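Local coordinates for protein putative acetyltransferase Sthe_0691 (PDB 3SHP) that probably transfers an acetyl group from acetyl-coenzyme A to an acceptor not yet identified, as a putative acetyltransferase of the GNAT type, at residues A[97-100]-A[101-104]; A[125-128]-A[129-132]. One frame throughout, in Å; residues are numbered along the deposited sequence.

Contact 1 (A[97-100]-A[101-104])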
ATOM      1  N   ASP A  97      14.679  24.936  13.381  1.00 44.46           N
ATOM      2  CA  ASP A  97      15.297  25.557  12.211  1.00 43.89           C
ATOM      3  C   ASP A  97      16.411  24.633  11.688  1.00 40.99           C
ATOM      4  O   ASP A  97      17.588  24.794  11.983  1.00 40.61           O
ATOM      5  CB  ASP A  97      15.852  26.944  12.573  1.00 45.40           C
ATOM      6  CG  ASP A  97      16.354  27.747  11.343  1.00 49.24           C
ATOM      7  OD1 ASP A  97      16.504  27.181  10.215  1.00 51.96           O
ATOM      8  OD2 ASP A  97      16.606  28.974  11.531  1.00 53.52           O
ATOM      9  N   ALA A  98      16.000  23.650  10.917  1.00 37.67           N
ATOM     10  CA  ALA A  98      16.892  22.648  10.459  1.00 34.60           C
ATOM     11  C   ALA A  98      17.999  23.246   9.567  1.00 32.83           C
ATOM     12  O   ALA A  98      19.141  22.785   9.602  1.00 31.37           O
ATOM     13  CB  ALA A  98      16.110  21.595   9.746  1.00 33.76           C
ATOM     14  N   ASP A  99      17.671  24.301   8.823  1.00 31.49           N
ATOM     15  CA  ASP A  99      18.569  24.848   7.802  1.00 30.80           C
ATOM     16  C   ASP A  99      19.865  25.418   8.386  1.00 30.60           C
ATOM     17  O   ASP A  99      20.926  25.238   7.784  1.00 29.81           O
ATOM     18  CB  ASP A  99      17.835  25.903   6.961  1.00 31.21           C
ATOM     19  CG  ASP A  99      18.598  26.299   5.688  1.00 32.14           C
ATOM     20  OD1 ASP A  99      19.262  25.455   5.030  1.00 29.64           O
ATOM     21  OD2 ASP A  99      18.493  27.481   5.336  1.00 36.25           O
ATOM     22  N   VAL A 100      19.777  26.103   9.537  1.00 30.45           N
ATOM     23  CA  VAL A 100      20.978  26.694  10.190  1.00 30.66           C
ATOM     24  C   VAL A 100      21.958  25.588  10.594  1.00 28.81           C
ATOM     25  O   VAL A 100      23.169  25.719  10.430  1.00 28.41           O
ATOM     26  CB  VAL A 100      20.628  27.538  11.480  1.00 31.59           C
ATOM     27  CG1 VAL A 100      21.888  28.183  12.093  1.00 34.09           C
ATOM     28  CG2 VAL A 100      19.635  28.642  11.185  1.00 33.83           C
ATOM     29  N   LEU A 101      21.412  24.496  11.114  1.00 27.53           N
ATOM     30  CA  LEU A 101      22.226  23.398  11.607  1.00 26.92           C
ATOM     31  C   LEU A 101      22.765  22.547  10.451  1.00 25.89           C
ATOM     32  O   LEU A 101      23.925  22.140  10.484  1.00 26.38           O
ATOM     33  CB  LEU A 101      21.427  22.536  12.602  1.00 27.06           C
ATOM     34  CG  LEU A 101      20.889  23.269  13.848  1.00 27.88           C
ATOM     35  CD1 LEU A 101      20.158  22.327  14.761  1.00 29.97           C
ATOM     36  CD2 LEU A 101      21.983  23.880  14.621  1.00 26.82           C
ATOM     37  N   ARG A 102      21.939  22.271   9.444  1.00 24.72           N
ATOM     38  CA  ARG A 102      22.418  21.661   8.188  1.00 24.64           C
ATOM     39  C   ARG A 102      23.555  22.447   7.532  1.00 24.37           C
ATOM     40  O   ARG A 102      24.545  21.873   7.108  1.00 24.06           O
ATOM     41  CB  ARG A 102      21.284  21.504   7.164  1.00 24.90           C
ATOM     42  CG  ARG A 102      21.650  20.528   5.999  1.00 25.45           C
ATOM     43  CD  ARG A 102      20.506  20.364   4.995  1.00 25.32           C
ATOM     44  NE  ARG A 102      19.712  21.578   4.973  1.00 29.33           N
ATOM     45  CZ  ARG A 102      18.412  21.633   5.262  1.00 30.08           C
ATOM     46  NH1 ARG A 102      17.725  20.523   5.518  1.00 30.64           N
ATOM     47  NH2 ARG A 102      17.802  22.806   5.264  1.00 29.78           N
ATOM     48  N   ALA A 103      23.401  23.761   7.458  1.00 24.16           N
ATOM     49  CA  ALA A 103      24.398  24.615   6.843  1.00 25.05           C
ATOM     50  C   ALA A 103      25.737  24.534   7.596  1.00 25.49           C
ATOM     51  O   ALA A 103      26.786  24.425   6.985  1.00 25.33           O
ATOM     52  CB  ALA A 103      23.906  26.052   6.795  1.00 24.57           C
ATOM     53  N   GLU A 104      25.682  24.570   8.923  1.00 26.34           N
ATOM     54  CA  GLU A 104      26.888  24.445   9.743  1.00 26.78           C
ATOM     55  C   GLU A 104      27.536  23.083   9.496  1.00 25.88           C
ATOM     56  O   GLU A 104      28.738  22.997   9.335  1.00 25.80           O
ATOM     57  CB  GLU A 104      26.595  24.661  11.235  1.00 26.60           C
ATOM     58  CG  GLU A 104      27.864  24.587  12.080  1.00 29.28           C
ATOM     59  CD  GLU A 104      27.674  25.074  13.512  1.00 31.35           C
ATOM     60  OE1 GLU A 104      27.067  26.150  13.714  1.00 35.15           O
ATOM     61  OE2 GLU A 104      28.140  24.387  14.443  1.00 30.02           O
TER

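Contact 2 (A[125-128]-A[129-132])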
ATOM      1  N   GLU A 125      23.646  17.176  -2.462  1.00 21.00           N
ATOM      2  CA  GLU A 125      22.233  17.484  -2.715  1.00 20.89           C
ATOM      3  C   GLU A 125      21.802  18.619  -1.799  1.00 21.63           C
ATOM      4  O   GLU A 125      22.037  18.546  -0.564  1.00 21.32           O
ATOM      5  CB  GLU A 125      21.352  16.270  -2.410  1.00 20.49           C
ATOM      6  CG  GLU A 125      21.549  15.084  -3.322  1.00 21.27           C
ATOM      7  CD  GLU A 125      20.420  14.022  -3.168  1.00 22.15           C
ATOM      8  OE1 GLU A 125      19.632  14.107  -2.191  1.00 21.84           O
ATOM      9  OE2 GLU A 125      20.337  13.102  -4.023  1.00 21.37           O
ATOM     10  N   ILE A 126      21.201  19.670  -2.388  1.00 21.60           N
ATOM     11  CA  ILE A 126      20.657  20.789  -1.624  1.00 21.68           C
ATOM     12  C   ILE A 126      19.380  21.319  -2.271  1.00 22.05           C
ATOM     13  O   ILE A 126      19.378  21.657  -3.450  1.00 22.42           O
ATOM     14  CB  ILE A 126      21.656  21.979  -1.496  1.00 22.05           C
ATOM     15  CG1 ILE A 126      23.047  21.502  -1.034  1.00 21.11           C
ATOM     16  CG2 ILE A 126      21.104  23.038  -0.512  1.00 20.84           C
ATOM     17  CD1 ILE A 126      24.123  22.588  -1.120  1.00 18.47           C
ATOM     18  N   ALA A 127      18.297  21.401  -1.503  1.00 21.43           N
ATOM     19  CA  ALA A 127      17.032  21.837  -2.076  1.00 21.51           C
ATOM     20  C   ALA A 127      17.107  23.333  -2.331  1.00 22.10           C
ATOM     21  O   ALA A 127      17.751  24.050  -1.578  1.00 22.15           O
ATOM     22  CB  ALA A 127      15.860  21.504  -1.143  1.00 20.76           C
ATOM     23  N   ALA A 128      16.421  23.803  -3.367  1.00 23.06           N
ATOM     24  CA  ALA A 128      16.540  25.189  -3.766  1.00 24.14           C
ATOM     25  C   ALA A 128      16.049  26.166  -2.707  1.00 24.83           C
ATOM     26  O   ALA A 128      16.414  27.309  -2.773  1.00 26.04           O
ATOM     27  CB  ALA A 128      15.856  25.452  -5.134  1.00 23.44           C
ATOM     28  N   ASP A 129      15.243  25.731  -1.734  1.00 25.47           N
ATOM     29  CA  ASP A 129      14.762  26.663  -0.695  1.00 26.92           C
ATOM     30  C   ASP A 129      15.628  26.598   0.568  1.00 27.47           C
ATOM     31  O   ASP A 129      15.285  27.196   1.599  1.00 27.84           O
ATOM     32  CB  ASP A 129      13.283  26.385  -0.332  1.00 27.12           C
ATOM     33  CG  ASP A 129      13.054  24.946   0.060  1.00 26.71           C
ATOM     34  OD1 ASP A 129      14.032  24.179   0.013  1.00 26.12           O
ATOM     35  OD2 ASP A 129      11.913  24.561   0.399  1.00 28.42           O
ATOM     36  N   GLU A 130      16.714  25.830   0.511  1.00 27.55           N
ATOM     37  CA  GLU A 130      17.594  25.726   1.673  1.00 28.97           C
ATOM     38  C   GLU A 130      18.670  26.816   1.686  1.00 29.82           C
ATOM     39  O   GLU A 130      19.855  26.554   1.473  1.00 30.41           O
ATOM     40  CB  GLU A 130      18.136  24.295   1.825  1.00 28.21           C
ATOM     41  CG  GLU A 130      17.027  23.354   2.276  1.00 28.13           C
ATOM     42  CD  GLU A 130      17.271  21.854   2.025  1.00 29.45           C
ATOM     43  OE1 GLU A 130      16.349  21.072   2.382  1.00 28.28           O
ATOM     44  OE2 GLU A 130      18.344  21.446   1.495  1.00 28.84           O
ATOM     45  N   GLN A 131      18.221  28.035   1.975  1.00 31.42           N
ATOM     46  CA  GLN A 131      19.018  29.272   1.841  1.00 33.67           C
ATOM     47  C   GLN A 131      20.411  29.231   2.446  1.00 32.76           C
ATOM     48  O   GLN A 131      21.410  29.498   1.783  1.00 32.43           O
ATOM     49  CB  GLN A 131      18.273  30.447   2.481  1.00 34.81           C
ATOM     50  CG  GLN A 131      17.859  31.513   1.523  1.00 40.68           C
ATOM     51  CD  GLN A 131      17.597  32.860   2.226  1.00 48.24           C
ATOM     52  OE1 GLN A 131      17.033  32.913   3.340  1.00 49.97           O
ATOM     53  NE2 GLN A 131      18.011  33.957   1.573  1.00 50.64           N
ATOM     54  N   ARG A 132      20.450  28.934   3.734  1.00 32.55           N
ATOM     55  CA  ARG A 132      21.690  28.906   4.469  1.00 32.32           C
ATOM     56  C   ARG A 132      22.595  27.784   3.986  1.00 30.83           C
ATOM     57  O   ARG A 132      23.793  27.982   3.833  1.00 31.28           O
ATOM     58  CB  ARG A 132      21.397  28.793   5.955  1.00 33.23           C
ATOM     59  CG  ARG A 132      20.657  30.013   6.462  1.00 37.52           C
ATOM     60  CD  ARG A 132      20.322  29.880   7.909  1.00 43.96           C
ATOM     61  NE  ARG A 132      19.315  30.857   8.324  1.00 51.07           N
ATOM     62  CZ  ARG A 132      19.583  32.105   8.720  1.00 54.76           C
ATOM     63  NH1 ARG A 132      20.835  32.565   8.742  1.00 55.34           N
ATOM     64  NH2 ARG A 132      18.587  32.907   9.091  1.00 57.32           N
TER

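Contact 1 (A[97-100]-A[101-104])
Asp99 and Arg102, three residues apart on the first turns of helix 98-116, carry this contact through a salt bridge in which NH2 of Arg102 lies 3.0 Å from OD1 of Asp99. OD1 lies almost in the guanidinium plane, at its edge, and the N-H points nearly straight at it (167°). The carboxylate is turned less favourably: OD1 is met on its anti side, out of its own plane, and the two flat groups stand 44° apart. Arg102 reaches back toward the helix start because its chain, extended as far as CD, bends at chi3 (29°), which also brings NH2 to 3.3 Å from CA of Asp99. OD1 has a second partner in the hydroxyl of Thr133, which NE of Arg102 also meets, while OD2 bonds to the backbone N of Arg132, so the carboxylate is held at both oxygens. A short acid suits this place: its carboxylate stays close to the backbone, within bonding distance of both Arg102 and the first turn of helix 131-139.

The backbone bonds are those of a regular helix, Arg102 N to Ala98 O at 2.8 Å and Ala103 N to Asp99 O at 2.9 Å. Ala103, a bare methyl whose CB lies 3.2 Å from Asp99 O, packs on Arg132 and Thr133 of helix 131-139; a small residue suits this close helix-helix approach.

This is the opening of the helix in the beta-alpha-beta unit of strand 84-91, helix 98-116 and strand 121-127. Ala98, Leu101 and Arg102 touch Met91 of strand 84-91, whereas Val100 packs on helix 131-139.

Contact 2 (A[125-128]-A[129-132])
Glu130, the N-cap residue of helix 131-139, folds its side chain back on the strand it has just left, and its OE2 accepts the backbone N-H of Ala127 at 3.0 Å. The donor comes from above the carboxylate plane, 66° out of it, rather than from within that plane. With CG beside its own backbone N (chi1 -71°) and the chain extended beyond, the acid runs alongside Ala127, whose CB lies 3.5 Å from CD of Glu130. Alanine suits the place, its small methyl lying against both acids, for OD1 of Asp129 also comes to 3.4 Å from Ala127 CB. Glu130 N closes the type I turn by bonding to Ala127 O at 2.9 Å, so main chain and side chain of one residue both grip Ala127.

OE1 of Glu130 forms salt bridges with Arg154 and with Lys47 of the second subunit, and Arg154 also pairs with OD2 of Asp129. Replacing Glu130 by an alanine is likely to leave the Ala127 N-H without this acceptor, Lys47 of the second subunit without this counter-charge, and Arg154 with Asp129 as its remaining acid here.

Ile126 places CG2 3.8 Å from OE2 of Glu130, while its side chain also packs on Leu106 of helix 98-116 and on Leu134 and Ala137 of helix 131-139. The turn carries the chain from strand 121-127, which lies between strands 84-91 and 157-167, into helix 131-139.

In the fold
Both contacts are local and partly buried, and both lie where a helix starts: contact 1 within the first turns of helix 98-116, contact 2 at the passage from strand 121-127 into helix 131-139. Their centres are 10 Å apart and they touch: the acid of contact 1 bonds to the backbone of contact 2, backed by a weak, long ion pair between Arg102 and Glu130. In contact 1 an acid-base pair accompanies regular helical bonding; in contact 2 a carboxylate serves a backbone N-H within a turn, its opposite charges coming from elsewhere. Lys47 of the second subunit lies near both, so this corner borders a subunit interface.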